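Local atomic coordinates of sugar ABC transporter, periplasmic sugar-binding protein (Caulobacter crescentus, PDB entry 4IRX), a protein that binds myo-inositol in the periplasm and probably delivers it to an ABC transporter for nutrient uptake. Residues P21-V24 with A25-R28; E31-A34 with A35-V39. All blocks are in the same frame, centred on the assembly; numbering follows the deposited sequence.

Contact 1 (P21-V24 with A25-R28); sequences PFFV and AMRR. With INS (1,2,3,4,5,6-hexahydroxy-cyclohexane), chain C.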
loop_
_atom_site.group_PDB
_atom_site.type_symbol
_atom_site.label_atom_id
_atom_site.label_comp_id
_atom_site.label_asym_id
_atom_site.label_seq_id
_atom_site.Cartn_x
_atom_site.Cartn_y
_atom_site.Cartn_z
ATOM N N PRO A 21 4.305 6.898 -5.908
ATOM C CA PRO A 21 3.375 6.935 -7.046
ATOM C C PRO A 21 1.988 6.424 -6.715
ATOM O O PRO A 21 1.016 6.977 -7.217
ATOM C CB PRO A 21 4.019 5.995 -8.071
ATOM C CG PRO A 21 5.426 5.838 -7.648
ATOM C CD PRO A 21 5.564 6.187 -6.218
ATOM N N PHE A 22 1.900 5.384 -5.890
ATOM C CA PHE A 22 0.599 4.854 -5.501
ATOM C C PHE A 22 -0.235 5.932 -4.854
ATOM O O PHE A 22 -1.424 6.053 -5.132
ATOM C CB PHE A 22 0.822 3.713 -4.522
ATOM C CG PHE A 22 -0.432 3.138 -3.934
ATOM C CD1 PHE A 22 -1.156 2.189 -4.628
ATOM C CD2 PHE A 22 -0.830 3.486 -2.653
ATOM C CE1 PHE A 22 -2.309 1.624 -4.077
ATOM C CE2 PHE A 22 -1.977 2.904 -2.078
ATOM C CZ PHE A 22 -2.701 1.962 -2.795
ATOM N N PHE A 23 0.396 6.727 -3.992
ATOM C CA PHE A 23 -0.351 7.742 -3.239
ATOM C C PHE A 23 -0.621 9.023 -4.036
ATOM O O PHE A 23 -1.637 9.672 -3.815
ATOM C CB PHE A 23 0.322 8.032 -1.889
ATOM C CG PHE A 23 0.169 6.910 -0.911
ATOM C CD1 PHE A 23 -1.057 6.638 -0.356
ATOM C CD2 PHE A 23 1.225 6.068 -0.615
ATOM C CE1 PHE A 23 -1.199 5.575 0.533
ATOM C CE2 PHE A 23 1.083 5.008 0.281
ATOM C CZ PHE A 23 -0.136 4.764 0.841
ATOM N N VAL A 24 0.269 9.381 -4.953
ATOM C CA VAL A 24 -0.017 10.453 -5.904
ATOM C C VAL A 24 -1.309 10.109 -6.645
ATOM O O VAL A 24 -2.212 10.949 -6.781
ATOM C CB VAL A 24 1.150 10.645 -6.896
ATOM C CG1 VAL A 24 0.776 11.636 -7.976
ATOM C CG2 VAL A 24 2.405 11.131 -6.153
ATOM N N ALA A 25 -1.425 8.871 -7.106
ATOM C CA ALA A 25 -2.627 8.461 -7.826
ATOM C C ALA A 25 -3.853 8.483 -6.915
ATOM O O ALA A 25 -4.931 8.908 -7.328
ATOM C CB ALA A 25 -2.436 7.093 -8.464
HETATM N N MSE A 26 -3.682 8.023 -5.667
HETATM C CA MSE A 26 -4.778 8.045 -4.699
HETATM C C MSE A 26 -5.265 9.471 -4.462
HETATM O O MSE A 26 -6.460 9.716 -4.412
HETATM C CB MSE A 26 -4.358 7.394 -3.369
HETATM C CG MSE A 26 -5.499 7.326 -2.316
HETATM SE SE MSE A 26 -5.103 6.437 -0.645
HETATM C CE MSE A 26 -5.231 4.592 -1.180
ATOM N N ARG A 27 -4.330 10.419 -4.350
ATOM C CA ARG A 27 -4.697 11.817 -4.148
ATOM C C ARG A 27 -5.548 12.367 -5.276
ATOM O O ARG A 27 -6.472 13.153 -5.052
ATOM C CB ARG A 27 -3.455 12.682 -3.950
ATOM C CG ARG A 27 -3.773 14.121 -3.645
ATOM C CD ARG A 27 -2.509 14.962 -3.624
ATOM N NE ARG A 27 -2.858 16.361 -3.403
ATOM C CZ ARG A 27 -1.999 17.272 -2.973
ATOM N NH1 ARG A 27 -0.741 16.928 -2.744
ATOM N NH2 ARG A 27 -2.403 18.523 -2.780
ATOM N N ARG A 28 -5.278 11.944 -6.497
ATOM C CA ARG A 28 -6.130 12.374 -7.611
ATOM C C ARG A 28 -7.584 11.936 -7.454
ATOM O O ARG A 28 -8.503 12.702 -7.754
ATOM C CB ARG A 28 -5.586 11.903 -8.966
ATOM C CG ARG A 28 -4.262 12.531 -9.322
ATOM C CD ARG A 28 -3.877 12.254 -10.779
ATOM N NE ARG A 28 -3.398 10.892 -10.993
ATOM C CZ ARG A 28 -2.114 10.558 -11.116
ATOM N NH1 ARG A 28 -1.167 11.485 -11.049
ATOM N NH2 ARG A 28 -1.775 9.293 -11.309
HETATM C C1 INS C . 0.309 0.751 -0.339
HETATM C C2 INS C . 0.929 0.587 -1.687
HETATM C C3 INS C . 2.156 1.459 -1.762
HETATM C C4 INS C . 3.148 1.049 -0.722
HETATM C C5 INS C . 2.577 1.243 0.633
HETATM C C6 INS C . 1.287 0.472 0.786
HETATM O O1 INS C . -0.822 -0.075 -0.222
HETATM O O2 INS C . 1.243 -0.756 -1.900
HETATM O O3 INS C . 2.725 1.408 -3.048
HETATM O O4 INS C . 4.338 1.757 -0.865
HETATM O O5 INS C . 3.516 0.858 1.585
HETATM O O6 INS C . 0.745 0.619 2.073
HETATM O O HOH W 1 1.094 8.239 -10.033
#
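Phe22 and Phe23 both meet the selenomethionine Met26 within the first turns of helix 21-37, a worked example of a helix start whose aromatic side chains pack on a neighbour one turn on and also meet the ligand. The helix is the crossover of a beta-alpha-beta unit between parallel strands 10-15 and 40-45, in the fold of the periplasmic binding proteins.

Among the aromatic contacts, the Phe22 ring turns one face to the inositol: INS C2 stands 3.5 Å above the ring plane, over its centre, an arrangement consistent with CH-pi packing. The CD2 edge of the same ring is directed at a face of Phe23. Met26 SE lies at the Phe23 edge, 5.2 Å from that ring's centroid and 75° off its normal, a Met-aromatic contact. The bend at chi3 (-78°) then turns the terminal methyl to Phe22, with Met26 CE 3.8 Å from Phe22 CE2. Phe15, Pro251 and Ile255 also pack on Met26, while Asp96 and Gln20 are among the residues that hydrogen-bond the inositol.

The polar contacts begin with four successive backbone bonds, each from an N-H to the carbonyl four residues earlier; the shortest joins Arg27 N to Phe23 O at 2.8 Å. Arg27 NE itself forms a salt bridge with Glu31.

At the exposed Arg28, the bent chain folds back along the helix, bringing Arg28 NH1 to 3.6 Å from Val24 CG1. A water donates to Pro21 O at 3.1 Å, giving that carbonyl a second partner beside Ala25 N, and accepts a weak bond from Arg28 NH2 at 3.3 Å.

Contact 2 (E31-A34 with A35-V39); sequences EDEA and AKLGV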
loop_
_atom_site.group_PDB
_atom_site.type_symbol
_atom_site.label_atom_id
_atom_site.label_comp_id
_atom_site.label_asym_id
_atom_site.label_seq_id
_atom_site.Cartn_x
_atom_site.Cartn_y
_atom_site.Cartn_z
ATOM N N GLU A 31 -9.280 14.060 -4.781
ATOM C CA GLU A 31 -9.680 15.391 -5.208
ATOM C C GLU A 31 -10.962 15.370 -6.032
ATOM O O GLU A 31 -11.791 16.271 -5.892
ATOM C CB GLU A 31 -8.564 16.071 -5.986
ATOM C CG GLU A 31 -7.401 16.433 -5.095
ATOM C CD GLU A 31 -6.159 16.782 -5.884
ATOM O OE1 GLU A 31 -6.132 16.520 -7.116
ATOM O OE2 GLU A 31 -5.204 17.296 -5.262
ATOM N N ASP A 32 -11.140 14.346 -6.882
ATOM C CA ASP A 32 -12.384 14.191 -7.658
ATOM C C ASP A 32 -13.573 14.007 -6.729
ATOM O O ASP A 32 -14.576 14.731 -6.794
ATOM C CB ASP A 32 -12.291 13.001 -8.627
ATOM C CG ASP A 32 -13.653 12.616 -9.234
ATOM O OD1 ASP A 32 -14.373 13.498 -9.740
ATOM O OD2 ASP A 32 -14.028 11.408 -9.168
ATOM N N GLU A 33 -13.439 13.034 -5.833
ATOM C CA GLU A 33 -14.526 12.748 -4.908
ATOM C C GLU A 33 -14.839 13.950 -4.026
ATOM O O GLU A 33 -16.008 14.223 -3.752
ATOM C CB GLU A 33 -14.227 11.499 -4.074
ATOM C CG GLU A 33 -15.431 10.973 -3.268
ATOM C CD GLU A 33 -16.514 10.276 -4.094
ATOM O OE1 GLU A 33 -16.244 9.821 -5.225
ATOM O OE2 GLU A 33 -17.659 10.188 -3.593
ATOM N N ALA A 34 -13.812 14.693 -3.624
ATOM C CA ALA A 34 -14.038 15.836 -2.746
ATOM C C ALA A 34 -14.879 16.903 -3.447
ATOM O O ALA A 34 -15.820 17.451 -2.844
ATOM C CB ALA A 34 -12.692 16.405 -2.257
ATOM N N ALA A 35 -14.568 17.161 -4.717
ATOM C CA ALA A 35 -15.364 18.085 -5.511
ATOM C C ALA A 35 -16.813 17.609 -5.592
ATOM O O ALA A 35 -17.745 18.358 -5.270
ATOM C CB ALA A 35 -14.766 18.238 -6.909
ATOM N N LYS A 36 -17.004 16.348 -5.968
ATOM C CA LYS A 36 -18.351 15.784 -6.082
ATOM C C LYS A 36 -19.158 15.850 -4.798
ATOM O O LYS A 36 -20.390 15.985 -4.826
ATOM C CB LYS A 36 -18.280 14.335 -6.496
ATOM C CG LYS A 36 -17.882 14.133 -7.924
ATOM C CD LYS A 36 -17.501 12.684 -8.112
ATOM C CE LYS A 36 -17.444 12.355 -9.579
ATOM N NZ LYS A 36 -16.779 11.046 -9.758
ATOM N N LEU A 37 -18.484 15.737 -3.662
ATOM C CA LEU A 37 -19.182 15.733 -2.383
ATOM C C LEU A 37 -19.342 17.146 -1.808
ATOM O O LEU A 37 -19.939 17.300 -0.744
ATOM C CB LEU A 37 -18.459 14.827 -1.376
ATOM C CG LEU A 37 -18.434 13.374 -1.790
ATOM C CD1 LEU A 37 -17.650 12.569 -0.753
ATOM C CD2 LEU A 37 -19.856 12.856 -1.941
ATOM N N GLY A 38 -18.774 18.147 -2.474
ATOM C CA GLY A 38 -18.835 19.509 -1.980
ATOM C C GLY A 38 -18.067 19.701 -0.699
ATOM O O GLY A 38 -18.452 20.502 0.152
ATOM N N VAL A 39 -16.968 18.972 -0.544
ATOM C CA VAL A 39 -16.147 19.101 0.651
ATOM C C VAL A 39 -14.761 19.598 0.286
ATOM O O VAL A 39 -14.155 19.153 -0.699
ATOM C CB VAL A 39 -16.113 17.754 1.463
ATOM C CG1 VAL A 39 -15.384 16.629 0.723
ATOM C CG2 VAL A 39 -15.529 17.943 2.861
HETATM O O HOH W 2 -17.505 9.308 -7.710
#
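Lys36 reaches back by one helical turn to Asp32, pairing Lys36 NZ with Asp32 OD2 in a salt bridge of 2.8 Å. Past CG the lysine chain is stretched out and runs by the aspartate, with Lys36 CE lying 3.3 Å from Asp32 OD1 before the ammonium group arrives at the syn lone pair of the other oxygen. That oxygen is shared, since Asp32 OD2 also forms a salt bridge with Arg256.

The ammonium has a further partner. A water accepts from Lys36 NZ at 2.8 Å and donates to Glu33 OE1, linking the two side chains indirectly. Glu33 is bent at chi2 (73°), which curls its carboxylate over Leu37; Glu33 OE2 comes to 3.7 Å from Leu37 CD1. Both glutamate oxygens are gripped from helix 251-268, OE1 by Arg256 and OE2 by Arg260, which probably stabilises the buried carboxylate as an anion.

Gly38 and Val39 complete a Schellman motif that closes helix 21-37 before strand 40-45. Gly38 takes a left-handed backbone conformation with positive phi (67°), and two bonds return into the last turn: Val39 N to Ala34 O at 3.0 Å, and Gly38 N to Ala35 O at 3.0 Å. Ala34 O also receives a weak bond from Leu37 N.

With the chain turned out of the helix in this way, Val39 falls beside Ala34. Its chi1 of 67° places CG1 in the cleft flanked by its own N and C and directs this branch at the last turn, where Val39 CG1 lies 4.0 Å from Ala34 CB. Leu259 packs on Ala34, and Val263 touches both Leu37 and Val39.

Contacts 1 and 2 occupy the two ends of one helix, 21-37, and follow each other along the chain, the first closing before the second opens. Their centres are about 16 Å apart, and besides the continuous helix the Arg27-Glu31 salt bridge ties one to the other. The centre of contact 1 lies about 11 Å from the centre of the chain, where the helix begins beside the inositol; that of contact 2 lies about 23 Å from it, where the chain turns toward strand 40-45, an outermost strand of the seven-stranded sheet. Helix 251-268 packs along both. A single crossover helix of the beta-alpha-beta unit thus spans the distance from the ligand pocket to the periphery of its lobe.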